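Local coordinates for protein nucleoside-diphosphate sugar epimerase (SulA family) (Corynebacterium glutamicum, PDB 3OH8) that probably acts as a nucleoside-diphosphate sugar epimerase with a Rossmann-type, NAD-dependent epimerase/dehydratase domain, at residues I302-A307 with S338-D343. Numbering follows the deposited sequence.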
# COMPACT_ATOMS: atom_id res chain seq x y z
N ILE A 302 9.73 10.65 7.98
CA ILE A 302 9.06 10.49 6.69
C ILE A 302 8.05 11.63 6.56
O ILE A 302 6.92 11.52 7.01
CB ILE A 302 8.37 9.12 6.60
CG1 ILE A 302 9.38 8.00 6.90
CG2 ILE A 302 7.75 8.90 5.22
CD1 ILE A 302 10.69 8.11 6.10
N ARG A 303 8.49 12.74 5.97
CA ARG A 303 7.62 13.88 5.77
C ARG A 303 6.68 13.58 4.61
O ARG A 303 7.02 13.76 3.45
CB ARG A 303 8.45 15.15 5.50
CG ARG A 303 9.42 15.48 6.63
CD ARG A 303 10.20 16.79 6.39
NE ARG A 303 11.05 17.10 7.54
CZ ARG A 303 12.11 17.91 7.50
NH1 ARG A 303 12.46 18.51 6.36
NH2 ARG A 303 12.81 18.11 8.59
N THR A 304 5.49 13.10 4.95
CA THR A 304 4.54 12.62 3.96
C THR A 304 3.67 13.71 3.36
O THR A 304 3.23 14.64 4.05
CB THR A 304 3.58 11.60 4.58
OG1 THR A 304 4.34 10.65 5.35
CG2 THR A 304 2.82 10.87 3.48
N GLY A 305 3.43 13.59 2.06
CA GLY A 305 2.44 14.41 1.38
C GLY A 305 1.08 13.81 1.67
O GLY A 305 0.93 13.02 2.59
N VAL A 306 0.10 14.18 0.86
CA VAL A 306 -1.23 13.63 0.98
C VAL A 306 -1.25 12.26 0.30
O VAL A 306 -1.05 12.16 -0.91
CB VAL A 306 -2.28 14.53 0.31
CG1 VAL A 306 -3.64 13.83 0.27
CG2 VAL A 306 -2.36 15.87 1.03
N ALA A 307 -1.47 11.22 1.09
CA ALA A 307 -1.45 9.87 0.57
C ALA A 307 -2.73 9.57 -0.20
O ALA A 307 -3.84 9.81 0.29
CB ALA A 307 -1.26 8.88 1.71
N SER A 338 0.66 18.58 -2.74
CA SER A 338 1.78 17.68 -2.50
C SER A 338 1.25 16.28 -2.14
O SER A 338 0.75 16.05 -1.03
CB SER A 338 2.64 18.26 -1.37
OG SER A 338 3.64 17.35 -0.94
N TRP A 339 1.35 15.36 -3.10
CA TRP A 339 0.65 14.07 -3.03
C TRP A 339 1.63 12.92 -3.19
O TRP A 339 2.71 13.10 -3.74
CB TRP A 339 -0.38 13.97 -4.15
CG TRP A 339 0.27 13.95 -5.50
CD1 TRP A 339 0.64 15.03 -6.25
CD2 TRP A 339 0.64 12.79 -6.26
NE1 TRP A 339 1.23 14.61 -7.42
CE2 TRP A 339 1.23 13.24 -7.46
CE3 TRP A 339 0.53 11.41 -6.05
CZ2 TRP A 339 1.72 12.36 -8.44
CZ3 TRP A 339 1.01 10.53 -7.02
CH2 TRP A 339 1.60 11.02 -8.21
N ILE A 340 1.23 11.74 -2.73
CA ILE A 340 1.97 10.52 -3.03
C ILE A 340 1.00 9.33 -3.09
O ILE A 340 0.04 9.26 -2.33
CB ILE A 340 3.08 10.27 -1.97
CG1 ILE A 340 3.92 9.04 -2.37
CG2 ILE A 340 2.46 10.13 -0.56
CD1 ILE A 340 5.21 8.86 -1.56
N ALA A 341 1.23 8.42 -4.03
CA ALA A 341 0.39 7.22 -4.14
C ALA A 341 0.66 6.39 -2.91
O ALA A 341 1.79 6.34 -2.43
CB ALA A 341 0.72 6.45 -5.41
N ILE A 342 -0.38 5.78 -2.35
CA ILE A 342 -0.17 5.05 -1.10
C ILE A 342 0.94 3.99 -1.23
O ILE A 342 1.73 3.78 -0.31
CB ILE A 342 -1.46 4.46 -0.51
CG1 ILE A 342 -1.14 3.81 0.84
CG2 ILE A 342 -2.13 3.47 -1.49
CD1 ILE A 342 -2.37 3.48 1.66
N ASP A 343 1.01 3.33 -2.38
CA ASP A 343 2.01 2.28 -2.55
C ASP A 343 3.42 2.87 -2.51
O ASP A 343 4.34 2.26 -1.96
CB ASP A 343 1.80 1.50 -3.84
CG ASP A 343 0.55 0.65 -3.81
OD1 ASP A 343 0.30 -0.01 -2.78
OD2 ASP A 343 -0.19 0.64 -4.82
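A short parallel β pairing joins Val306 and Ala307, near the end of strand 298-308, to Trp339 and Ile340, just before helix 342-354 begins. Two backbone hydrogen bonds hold it, and Val306 takes part in both, as donor in one and acceptor in the other. Its N gives a nearly straight bond (175°) to Ser338 O at 2.7 Å. Its O accepts from Ile340 N at 2.9 Å, while Trp339 CA brings a weaker C-H···O contact to the same oxygen. A second such contact joins Ala307 CA to Ile340 O at 3.3 Å.

Before this pairing starts, strand 298-308 breaks at Gly305; with no side chain, Gly305 can bring its CA to 3.4 Å from Ser338 O. At this break the strand changes neighbours: the backbones of Ile302 and Arg303 bond to strands 248-254 and 360-364, respectively, of the Rossmann-like sheet of the epimerase/dehydratase family, whereas the residues past Gly305 turn to strand 336-341.

Side chains sort onto two faces. Ala307 and Ile340 share one, where small Ala307 packs on Leu345 and branched Ile340 reaches Ile348, both of helix 342-354. Ile340 CG1 stands anti to the backbone N (chi1 -175°), which puts CG2 between N and the carbonyl carbon; from there CG2 meets Thr304 CG2 at 4.1 Å, the two side chains crossing at about a right angle. On the other face lie Val306 and Trp339; branched at CB, Val306 sets CB and CG2 beside Ser338 O, the acceptor of its own N-H, and Trp339 directs its indole away from Val306, onto Ile432 and Ala435 of helix 432-440, with NE1 bonded to Asn368 O. Ser338 OG, beside Gly305 CA, is hydrogen-bonded to Thr415 OG1.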